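Local coordinates for protein cryptic loci regulator 2 (Schizosaccharomyces pombe 972h-, PDB 5IKJ) that promotes transcriptional silencing of heterochromatin in the Snf2/Hdac-containing repressor complex SHREC, acting upstream of the histone deacetylases and helping to position nucleosomes, at residues F411-D416 / S430-I435; N335-F340 / K388-D393; Q464-L469 / W495-F500; G72-I77 / T235-S240. All coordinates share one frame; numbering follows the deposited sequence.

Contact 1 (F411-D416 / S430-I435); sequences FMYISD and SLWTQI
Phe411 and Trp432 face each other as an antiparallel hydrogen-bonded pair, side chains on the same face of the sheet. With CG between the backbone N and the carbonyl carbon (chi1 57°), the Phe411 ring leans across the strand boundary, its CE1 3.5 Å from Trp432 CB. Its plane lies 16° from that of the five-membered ring of Trp432, but the two are offset so far, with centroids 5.2 Å apart, that they scarcely overlap. Trp495 meets the Phe411 ring as well. Tyr413 is paired with Ser430 on this face; its CB packs against Ser430 OG and Trp432 NE1, while CG anti to the backbone N (chi1 176°) carries the phenol on to a hydrogen bond with Asn392. Along its own strand, Trp432 NE1 donates to Ser430 OG (3.0 Å), close to the ring plane, which helps fix the indole's rotation. On the other face, the bent end of Met412 brings CE to 3.9 Å from Leu431 CD2. In the backbone ladder, Trp432 N to Phe411 O (3.0 Å), Tyr413 N to Ser430 O (2.7 Å) and a more bent bond from Ser430 N to Tyr413 O (3.1 Å) join the strands; Phe411 N to Trp432 O is weak. This is an antiparallel beta hairpin, strands 411-419 and 425-436, with a classic bulge where Ser415 and Asp416 both face Gln428.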
# COMPACT_ATOMS: atom_id res chain seq x y z
N PHE A 411 15.18 6.92 16.26
CA PHE A 411 14.54 5.99 15.34
C PHE A 411 15.28 6.01 14.01
O PHE A 411 16.01 6.96 13.70
CB PHE A 411 13.06 6.34 15.12
CG PHE A 411 12.83 7.74 14.64
CD1 PHE A 411 13.03 8.07 13.31
CD2 PHE A 411 12.41 8.73 15.51
CE1 PHE A 411 12.81 9.36 12.86
CE2 PHE A 411 12.19 10.02 15.07
CZ PHE A 411 12.39 10.34 13.74
N MET A 412 15.09 4.95 13.24
CA MET A 412 15.53 4.90 11.85
C MET A 412 14.34 5.21 10.95
O MET A 412 13.25 4.66 11.14
CB MET A 412 16.10 3.52 11.49
CG MET A 412 16.27 3.29 9.98
SD MET A 412 16.83 1.64 9.54
CE MET A 412 18.55 1.71 10.04
N TYR A 413 14.56 6.08 9.97
CA TYR A 413 13.58 6.34 8.92
C TYR A 413 13.90 5.37 7.78
O TYR A 413 14.85 5.57 7.02
CB TYR A 413 13.65 7.80 8.48
CG TYR A 413 12.75 8.18 7.33
CD1 TYR A 413 11.61 7.44 7.01
CD2 TYR A 413 13.04 9.29 6.54
CE1 TYR A 413 10.80 7.80 5.95
CE2 TYR A 413 12.24 9.65 5.48
CZ TYR A 413 11.12 8.91 5.19
OH TYR A 413 10.32 9.28 4.13
N ILE A 414 13.09 4.32 7.66
CA ILE A 414 13.45 3.18 6.82
C ILE A 414 13.34 3.57 5.35
O ILE A 414 12.31 4.09 4.90
CB ILE A 414 12.55 1.98 7.14
CG1 ILE A 414 12.73 1.56 8.61
CG2 ILE A 414 12.88 0.80 6.22
CD1 ILE A 414 11.70 0.55 9.09
N SER A 415 14.40 3.30 4.60
CA SER A 415 14.42 3.51 3.16
C SER A 415 14.20 2.23 2.36
O SER A 415 13.61 2.28 1.28
CB SER A 415 15.76 4.12 2.73
OG SER A 415 15.90 5.44 3.22
N ASP A 416 14.67 1.10 2.87
CA ASP A 416 14.70 -0.13 2.10
C ASP A 416 14.76 -1.31 3.06
O ASP A 416 15.44 -1.24 4.09
CB ASP A 416 15.90 -0.15 1.15
CG ASP A 416 15.68 -1.03 -0.06
OD1 ASP A 416 14.87 -1.98 0.03
OD2 ASP A 416 16.32 -0.78 -1.11
N SER A 430 17.86 6.35 7.28
CA SER A 430 18.54 7.43 7.98
C SER A 430 18.20 7.40 9.47
O SER A 430 17.11 6.98 9.87
CB SER A 430 18.16 8.78 7.38
OG SER A 430 16.75 8.88 7.21
N LEU A 431 19.14 7.85 10.28
CA LEU A 431 19.02 7.84 11.73
C LEU A 431 18.73 9.24 12.24
O LEU A 431 19.35 10.21 11.79
CB LEU A 431 20.30 7.30 12.38
CG LEU A 431 20.80 5.96 11.81
CD1 LEU A 431 22.14 5.59 12.43
CD2 LEU A 431 19.78 4.86 12.04
N TRP A 432 17.81 9.34 13.19
CA TRP A 432 17.34 10.63 13.69
C TRP A 432 17.32 10.63 15.21
O TRP A 432 17.34 9.58 15.86
CB TRP A 432 15.93 10.95 13.19
CG TRP A 432 15.81 11.05 11.70
CD1 TRP A 432 15.96 10.04 10.80
CD2 TRP A 432 15.48 12.22 10.94
NE1 TRP A 432 15.77 10.51 9.52
CE2 TRP A 432 15.47 11.84 9.58
CE3 TRP A 432 15.21 13.54 11.28
CZ2 TRP A 432 15.19 12.75 8.57
CZ3 TRP A 432 14.94 14.44 10.27
CH2 TRP A 432 14.93 14.04 8.93
N THR A 433 17.28 11.83 15.77
CA THR A 433 17.00 12.05 17.18
C THR A 433 15.79 12.97 17.30
O THR A 433 15.53 13.79 16.42
CB THR A 433 18.20 12.65 17.92
OG1 THR A 433 17.97 12.61 19.33
CG2 THR A 433 18.43 14.10 17.49
N GLN A 434 15.05 12.83 18.40
CA GLN A 434 13.88 13.66 18.66
C GLN A 434 14.10 14.44 19.95
O GLN A 434 14.67 13.93 20.91
CB GLN A 434 12.61 12.81 18.77
CG GLN A 434 12.57 11.88 19.97
CD GLN A 434 11.39 10.92 19.92
OE1 GLN A 434 11.55 9.73 20.20
NE2 GLN A 434 10.22 11.43 19.58
N ILE A 435 13.64 15.69 19.95
CA ILE A 435 13.80 16.59 21.08
C ILE A 435 12.43 17.12 21.47
O ILE A 435 11.75 17.75 20.65
CB ILE A 435 14.76 17.76 20.76
CG1 ILE A 435 16.11 17.23 20.28
CG2 ILE A 435 14.94 18.65 21.98
CD1 ILE A 435 16.22 17.11 18.77

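Contact 2 (N335-F340 / K388-D393); sequences NLFGIF and KLWIND
A buried, apolar side-chain contact joins Phe337 and Phe340 of strand 333-340 to the end of strand 387-390 and the type II turn that follows; the two strands lie in one mixed sheet, linked through strand 377-384, which pairs with both. Its centre is a T-shaped stack: the edge of the Phe337 ring is directed at a face of the Trp390 six-membered ring, with planes at 80° and centroids 5.3 Å apart. Phe337 CE1 stands above the outer part of the indole, 3.8 Å from Trp390 CZ3, while Trp390 NE1 bonds to Asp234. The neighbouring corner of the same ring, Phe337 CZ, meets the aliphatic chain of Lys388, 3.6 Å from its CE. That chain runs extended beyond CG, across the ring at about a right angle, and carries NZ on to a salt bridge with Glu230. Farther along, Phe340 CZ comes within 4.4 Å of Ile391 CD1. A serine in place of Phe337 would probably leave the Trp390 face and the Lys388 methylenes without their shared partner and open a gap between Trp390 and Lys388. The contact is thus held by ring and hydrocarbon packing, with the polar ends of both partners satisfied by helix 214-237.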
# COMPACT_ATOMS: atom_id res chain seq x y z
N ASN A 335 7.48 -12.48 9.59
CA ASN A 335 7.36 -12.90 8.19
C ASN A 335 7.50 -11.70 7.27
O ASN A 335 6.85 -10.67 7.49
CB ASN A 335 6.02 -13.61 7.95
CG ASN A 335 4.82 -12.75 8.31
OD1 ASN A 335 4.58 -12.46 9.48
ND2 ASN A 335 4.05 -12.36 7.30
N LEU A 336 8.35 -11.84 6.26
CA LEU A 336 8.44 -10.84 5.20
C LEU A 336 7.23 -10.93 4.29
O LEU A 336 6.60 -11.99 4.16
CB LEU A 336 9.72 -11.05 4.38
CG LEU A 336 11.06 -10.69 5.02
CD1 LEU A 336 12.17 -11.49 4.35
CD2 LEU A 336 11.34 -9.20 4.89
N PHE A 337 6.90 -9.82 3.65
CA PHE A 337 5.81 -9.79 2.68
C PHE A 337 6.03 -8.65 1.70
O PHE A 337 6.74 -7.68 1.99
CB PHE A 337 4.44 -9.65 3.36
CG PHE A 337 4.33 -8.44 4.24
CD1 PHE A 337 4.00 -7.20 3.71
CD2 PHE A 337 4.55 -8.54 5.61
CE1 PHE A 337 3.89 -6.09 4.52
CE2 PHE A 337 4.44 -7.43 6.42
CZ PHE A 337 4.11 -6.20 5.88
N GLY A 338 5.41 -8.78 0.53
CA GLY A 338 5.42 -7.72 -0.46
C GLY A 338 6.72 -7.57 -1.21
O GLY A 338 7.31 -6.49 -1.24
N ILE A 339 7.18 -8.66 -1.84
CA ILE A 339 8.39 -8.59 -2.64
C ILE A 339 8.15 -7.71 -3.85
O ILE A 339 7.06 -7.70 -4.43
CB ILE A 339 8.83 -10.01 -3.06
CG1 ILE A 339 10.25 -9.98 -3.63
CG2 ILE A 339 7.86 -10.60 -4.07
CD1 ILE A 339 10.89 -11.35 -3.76
N PHE A 340 9.17 -6.95 -4.24
CA PHE A 340 9.07 -6.06 -5.39
C PHE A 340 10.46 -5.83 -5.96
O PHE A 340 11.48 -6.15 -5.34
CB PHE A 340 8.41 -4.73 -5.01
CG PHE A 340 9.28 -3.84 -4.18
CD1 PHE A 340 9.44 -4.07 -2.82
CD2 PHE A 340 9.94 -2.76 -4.75
CE1 PHE A 340 10.24 -3.25 -2.05
CE2 PHE A 340 10.75 -1.94 -3.98
CZ PHE A 340 10.90 -2.18 -2.64
N LYS A 388 3.68 -4.44 12.83
CA LYS A 388 3.91 -4.43 11.40
C LYS A 388 4.88 -3.31 11.06
O LYS A 388 4.77 -2.20 11.59
CB LYS A 388 2.59 -4.22 10.65
CG LYS A 388 2.52 -4.85 9.27
CD LYS A 388 1.13 -4.68 8.68
CE LYS A 388 0.96 -5.44 7.37
NZ LYS A 388 -0.48 -5.56 6.99
N LEU A 389 5.83 -3.60 10.17
CA LEU A 389 6.84 -2.62 9.78
C LEU A 389 6.90 -2.52 8.26
O LEU A 389 6.68 -3.49 7.54
CB LEU A 389 8.23 -2.99 10.32
CG LEU A 389 8.44 -2.67 11.81
CD1 LEU A 389 9.72 -3.32 12.30
CD2 LEU A 389 8.48 -1.17 12.04
N TRP A 390 7.20 -1.31 7.79
CA TRP A 390 7.17 -1.00 6.37
C TRP A 390 8.43 -0.26 5.95
O TRP A 390 9.19 0.26 6.78
CB TRP A 390 5.97 -0.11 6.01
CG TRP A 390 4.60 -0.70 6.21
CD1 TRP A 390 3.81 -0.58 7.32
CD2 TRP A 390 3.84 -1.45 5.25
NE1 TRP A 390 2.62 -1.23 7.12
CE2 TRP A 390 2.61 -1.77 5.87
CE3 TRP A 390 4.07 -1.89 3.95
CZ2 TRP A 390 1.62 -2.51 5.21
CZ3 TRP A 390 3.09 -2.63 3.31
CH2 TRP A 390 1.88 -2.93 3.94
N ILE A 391 8.64 -0.21 4.64
CA ILE A 391 9.50 0.81 4.06
C ILE A 391 8.82 2.17 4.21
O ILE A 391 7.58 2.27 4.15
CB ILE A 391 9.82 0.50 2.59
CG1 ILE A 391 8.53 0.44 1.76
CG2 ILE A 391 10.60 -0.81 2.48
CD1 ILE A 391 8.76 0.28 0.26
N ASN A 392 9.62 3.21 4.40
CA ASN A 392 9.14 4.58 4.64
C ASN A 392 8.62 4.73 6.07
O ASN A 392 8.05 5.78 6.41
CB ASN A 392 8.04 4.99 3.66
CG ASN A 392 7.91 6.49 3.52
OD1 ASN A 392 8.90 7.21 3.43
ND2 ASN A 392 6.67 6.97 3.51
N ASP A 393 8.81 3.72 6.91
CA ASP A 393 8.31 3.70 8.28
C ASP A 393 9.39 4.18 9.24
O ASP A 393 10.54 4.41 8.86
CB ASP A 393 7.83 2.29 8.63
CG ASP A 393 7.03 2.24 9.92
OD1 ASP A 393 6.57 3.30 10.39
OD2 ASP A 393 6.86 1.13 10.45

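Contact 3 (Q464-L469 / W495-F500); sequences QMVSKL and WYEPWF
Val466 on helix 461-469 presents both methyl groups to the loop after strand 491-494, and the contact is almost wholly apolar. CG1, anti to the backbone N (chi1 173°), packs against the proline ring, 3.6 Å from Pro498 CD. CG2 takes the other direction and is shared among three residues: it lies 3.6 Å from Glu497 CG, 4.0 Å from Trp499 CH2 and, at the edge of the Trp495 indole, 4.2 Å from Trp495 CH2. One turn later, Leu469 crosses the far end of the Trp499 ring, its CB 3.9 Å from Trp499 CZ3 and its CD1 close to CH2. The tryptophan is also packed from within its own segment, as Glu497 CB sits over the centre of one of its faces. Replacing Val466 by a glycine would probably open a gap among Pro498, Glu497 and the two indoles and let the loop shift against the helix. The backbone shapes the loop for this fit: residues 497 to 500 form a type I beta turn, closed by a bond of 2.8 Å from Phe500 N to Glu497 O. Charge enters through Glu497, which lays its CG against Val466, while the bend at chi2 (73°) turns the carboxylate aside to a salt bridge with Arg462 of helix 461-469. One residue therefore serves both layers: apolar carbon packs against the helix flank, and the buried acid is answered by an arginine instead of entering the hydrocarbon cluster.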
# COMPACT_ATOMS: atom_id res chain seq x y z
N GLN A 464 6.42 15.92 9.84
CA GLN A 464 5.92 17.29 9.76
C GLN A 464 4.67 17.46 10.61
O GLN A 464 4.49 18.48 11.28
CB GLN A 464 5.63 17.66 8.31
CG GLN A 464 6.85 17.78 7.41
CD GLN A 464 6.48 18.07 5.97
OE1 GLN A 464 5.30 18.10 5.61
NE2 GLN A 464 7.48 18.28 5.12
N MET A 465 3.78 16.46 10.59
CA MET A 465 2.54 16.56 11.34
C MET A 465 2.79 16.39 12.84
O MET A 465 2.19 17.10 13.65
CB MET A 465 1.55 15.51 10.84
CG MET A 465 1.02 15.78 9.44
SD MET A 465 0.00 17.27 9.33
CE MET A 465 -1.34 16.86 10.44
N VAL A 466 3.67 15.46 13.22
CA VAL A 466 4.03 15.32 14.63
C VAL A 466 4.59 16.63 15.16
O VAL A 466 4.37 16.97 16.33
CB VAL A 466 5.03 14.16 14.81
CG1 VAL A 466 5.55 14.11 16.24
CG2 VAL A 466 4.37 12.83 14.45
N SER A 467 5.31 17.37 14.33
CA SER A 467 5.88 18.64 14.77
C SER A 467 4.79 19.69 14.98
O SER A 467 4.82 20.43 15.97
CB SER A 467 6.91 19.14 13.75
OG SER A 467 8.04 18.28 13.72
N LYS A 468 3.82 19.76 14.07
CA LYS A 468 2.73 20.72 14.21
C LYS A 468 1.86 20.40 15.42
O LYS A 468 1.31 21.32 16.05
CB LYS A 468 1.87 20.73 12.95
CG LYS A 468 2.61 21.15 11.69
CD LYS A 468 1.85 20.75 10.43
CE LYS A 468 0.46 21.37 10.37
NZ LYS A 468 -0.28 20.96 9.15
N LEU A 469 1.72 19.12 15.77
CA LEU A 469 0.79 18.69 16.80
C LEU A 469 1.45 18.41 18.14
O LEU A 469 0.77 17.96 19.07
CB LEU A 469 0.04 17.43 16.33
CG LEU A 469 -0.68 17.55 14.99
CD1 LEU A 469 -1.36 16.23 14.65
CD2 LEU A 469 -1.69 18.68 15.00
N TRP A 495 8.46 2.82 16.09
CA TRP A 495 8.43 4.11 16.76
C TRP A 495 7.01 4.65 16.70
O TRP A 495 6.38 4.64 15.64
CB TRP A 495 9.41 5.08 16.09
CG TRP A 495 9.35 6.49 16.62
CD1 TRP A 495 10.12 7.02 17.62
CD2 TRP A 495 8.49 7.54 16.18
NE1 TRP A 495 9.79 8.34 17.82
CE2 TRP A 495 8.79 8.68 16.95
CE3 TRP A 495 7.49 7.63 15.21
CZ2 TRP A 495 8.13 9.90 16.78
CZ3 TRP A 495 6.83 8.84 15.04
CH2 TRP A 495 7.15 9.95 15.82
N TYR A 496 6.50 5.11 17.84
CA TYR A 496 5.16 5.65 17.92
C TYR A 496 5.21 7.15 18.19
O TYR A 496 6.11 7.65 18.86
CB TYR A 496 4.35 4.95 19.02
CG TYR A 496 4.11 3.48 18.78
CD1 TYR A 496 3.12 3.05 17.91
CD2 TYR A 496 4.87 2.52 19.43
CE1 TYR A 496 2.90 1.70 17.69
CE2 TYR A 496 4.66 1.17 19.22
CZ TYR A 496 3.67 0.77 18.34
OH TYR A 496 3.45 -0.57 18.13
N GLU A 497 4.22 7.86 17.65
CA GLU A 497 4.13 9.29 17.86
C GLU A 497 4.10 9.58 19.37
O GLU A 497 3.63 8.75 20.15
CB GLU A 497 2.88 9.86 17.18
CG GLU A 497 2.93 9.81 15.65
CD GLU A 497 2.76 8.41 15.09
OE1 GLU A 497 2.43 7.49 15.87
OE2 GLU A 497 2.95 8.23 13.87
N PRO A 498 4.61 10.73 19.80
CA PRO A 498 4.81 10.95 21.24
C PRO A 498 3.52 10.90 22.05
O PRO A 498 3.57 10.54 23.24
CB PRO A 498 5.48 12.33 21.30
CG PRO A 498 5.09 13.00 20.04
CD PRO A 498 4.96 11.93 19.00
N TRP A 499 2.38 11.23 21.45
CA TRP A 499 1.11 11.15 22.15
C TRP A 499 0.51 9.75 22.11
O TRP A 499 -0.47 9.49 22.81
CB TRP A 499 0.10 12.13 21.54
CG TRP A 499 -0.23 11.83 20.11
CD1 TRP A 499 -1.09 10.87 19.65
CD2 TRP A 499 0.29 12.48 18.95
NE1 TRP A 499 -1.14 10.89 18.27
CE2 TRP A 499 -0.30 11.87 17.82
CE3 TRP A 499 1.19 13.53 18.75
CZ2 TRP A 499 -0.01 12.28 16.52
CZ3 TRP A 499 1.48 13.93 17.46
CH2 TRP A 499 0.88 13.30 16.36
N PHE A 500 1.08 8.84 21.31
CA PHE A 500 0.44 7.57 21.03
C PHE A 500 0.33 6.68 22.27
O PHE A 500 -0.61 5.89 22.38
CB PHE A 500 1.20 6.84 19.93
CG PHE A 500 0.45 5.69 19.32
CD1 PHE A 500 -0.49 5.91 18.32
CD2 PHE A 500 0.69 4.39 19.73
CE1 PHE A 500 -1.17 4.85 17.76
CE2 PHE A 500 0.00 3.33 19.17
CZ PHE A 500 -0.93 3.56 18.18

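Contact 4 (G72-I77 / T235-S240); sequences GSTQPI and TYTWPS
Thr74, at the N-cap position of helix 75-82, and Gln75 after it meet Thr237 and Trp238 at the C-terminal end of helix 214-237, so one helix begins where the other, with a wider pi-type turn, gives way to loop. The Thr74 side chain makes no capping bond and is used instead for Trp238. Two side-chain hydrogen bonds cross this junction. The indole N-H of Trp238 NE1 reaches Thr74 OG1 at 3.1 Å, with an N-H...O angle of 158° and the oxygen close to the ring plane. The threonine hydroxyl is placed for this by its first torsion (chi1 68°), which sets OG1 between the backbone N and the carbonyl carbon. Alongside, Gln75 NE2 donates to Thr237 OG1 at 3.0 Å, the oxygen lying in the amide plane. The Gln75 chain reaches there by bending at chi2 (-52°). Both acceptor hydroxyls are also engaged with Asp233 one turn back on the long helix, so its carboxylate touches both links, firmly at Thr237 OG1 but weakly at Thr74 OG1. The looser contacts are of van der Waals type. Gln75 OE1 comes to the edge of the Tyr236 ring, 3.9 Å from CE2. The Ile77 side chain crosses the indole at about a right angle, CG2 4.1 Å from Trp238 CZ2, and Leu266 of strand 255-266 touches both side chains. Thr237 CG2 fills the space between the two polar links, 4.0 Å from Thr74 OG1 and 3.7 Å from Gln75 NE2, while also lying over one face of the Trp238 ring near its rim.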
# COMPACT_ATOMS: atom_id res chain seq x y z
N GLY A 72 -7.55 0.50 -3.42
CA GLY A 72 -7.21 0.77 -2.04
C GLY A 72 -6.83 2.20 -1.72
O GLY A 72 -6.52 2.49 -0.56
N SER A 73 -6.83 3.09 -2.70
CA SER A 73 -6.40 4.46 -2.47
C SER A 73 -7.38 5.20 -1.57
O SER A 73 -8.60 5.13 -1.78
CB SER A 73 -6.25 5.21 -3.79
OG SER A 73 -5.75 6.53 -3.56
N THR A 74 -6.85 5.91 -0.57
CA THR A 74 -7.64 6.83 0.24
C THR A 74 -7.17 8.27 0.07
O THR A 74 -7.56 9.14 0.85
CB THR A 74 -7.57 6.43 1.72
OG1 THR A 74 -6.25 6.65 2.22
CG2 THR A 74 -7.95 4.96 1.90
N GLN A 75 -6.34 8.54 -0.94
CA GLN A 75 -5.84 9.90 -1.15
C GLN A 75 -6.96 10.90 -1.41
O GLN A 75 -6.85 12.04 -0.94
CB GLN A 75 -4.82 9.91 -2.30
CG GLN A 75 -3.59 9.06 -2.04
CD GLN A 75 -2.93 9.37 -0.71
OE1 GLN A 75 -2.69 10.53 -0.39
NE2 GLN A 75 -2.67 8.34 0.08
N PRO A 76 -8.02 10.57 -2.15
CA PRO A 76 -9.13 11.53 -2.28
C PRO A 76 -9.72 11.94 -0.94
O PRO A 76 -10.20 13.08 -0.81
CB PRO A 76 -10.15 10.78 -3.14
CG PRO A 76 -9.34 9.80 -3.91
CD PRO A 76 -8.23 9.38 -2.99
N ILE A 77 -9.68 11.06 0.06
CA ILE A 77 -10.20 11.42 1.38
C ILE A 77 -9.30 12.45 2.04
O ILE A 77 -9.77 13.42 2.65
CB ILE A 77 -10.37 10.16 2.25
CG1 ILE A 77 -11.37 9.21 1.60
CG2 ILE A 77 -10.83 10.54 3.66
CD1 ILE A 77 -11.56 7.89 2.33
N THR A 235 2.44 4.96 6.64
CA THR A 235 3.64 5.78 6.77
C THR A 235 3.46 7.22 6.31
O THR A 235 4.33 8.05 6.62
CB THR A 235 4.80 5.16 5.99
OG1 THR A 235 4.52 5.18 4.59
CG2 THR A 235 5.04 3.72 6.43
N TYR A 236 2.39 7.55 5.58
CA TYR A 236 2.23 8.89 5.03
C TYR A 236 0.84 9.45 5.31
O TYR A 236 0.71 10.56 5.85
CB TYR A 236 2.51 8.87 3.53
CG TYR A 236 2.17 10.15 2.80
CD1 TYR A 236 3.05 11.22 2.78
CD2 TYR A 236 0.96 10.28 2.13
CE1 TYR A 236 2.74 12.39 2.11
CE2 TYR A 236 0.64 11.45 1.46
CZ TYR A 236 1.53 12.50 1.46
OH TYR A 236 1.21 13.66 0.79
N THR A 237 -0.21 8.71 4.95
CA THR A 237 -1.56 9.26 4.98
C THR A 237 -2.15 9.25 6.39
O THR A 237 -2.53 10.29 6.92
CB THR A 237 -2.46 8.49 4.01
OG1 THR A 237 -1.70 8.08 2.87
CG2 THR A 237 -3.62 9.36 3.56
N TRP A 238 -2.24 8.07 6.99
CA TRP A 238 -2.81 7.90 8.33
C TRP A 238 -1.85 7.10 9.20
O TRP A 238 -2.18 6.01 9.68
CB TRP A 238 -4.18 7.23 8.25
CG TRP A 238 -5.01 7.69 7.09
CD1 TRP A 238 -5.24 7.00 5.93
CD2 TRP A 238 -5.71 8.93 6.97
NE1 TRP A 238 -6.05 7.74 5.10
CE2 TRP A 238 -6.35 8.93 5.71
CE3 TRP A 238 -5.86 10.04 7.80
CZ2 TRP A 238 -7.12 10.00 5.27
CZ3 TRP A 238 -6.63 11.10 7.36
CH2 TRP A 238 -7.25 11.07 6.11
N PRO A 239 -0.64 7.62 9.42
CA PRO A 239 0.40 6.80 10.05
C PRO A 239 0.21 6.58 11.54
O PRO A 239 0.63 5.54 12.06
CB PRO A 239 1.69 7.59 9.76
CG PRO A 239 1.23 9.00 9.62
CD PRO A 239 -0.12 8.92 8.96
N SER A 240 -0.38 7.53 12.27
CA SER A 240 -0.53 7.40 13.72
C SER A 240 -1.75 6.53 13.97
O SER A 240 -2.87 7.01 14.18
CB SER A 240 -0.66 8.77 14.38
OG SER A 240 -0.32 8.70 15.75

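Overall arrangement
Along the chain the second segments come in the order contact 4, contact 2, contact 1, contact 3, each closing before the next opens. Contacts 1 and 2 lie in the same mixed sheet, centres 16 Å apart, and touch where Ile414 N meets Asp393 O at 2.8 Å, a probable hydrogen bond. The centre of contact 3 lies 14 Å from that of contact 1, on the helix that follows its hairpin. Contact 4, at the end of helix 214-237, reaches contact 2 through Thr235 and contact 3 through Ser240, at about 17 Å and 16 Å between centres. The long helix end thus abuts both the sheet and the loop, joining the Clr2 family region, assigned to the SH3 clan, to the N-terminal part of the chain.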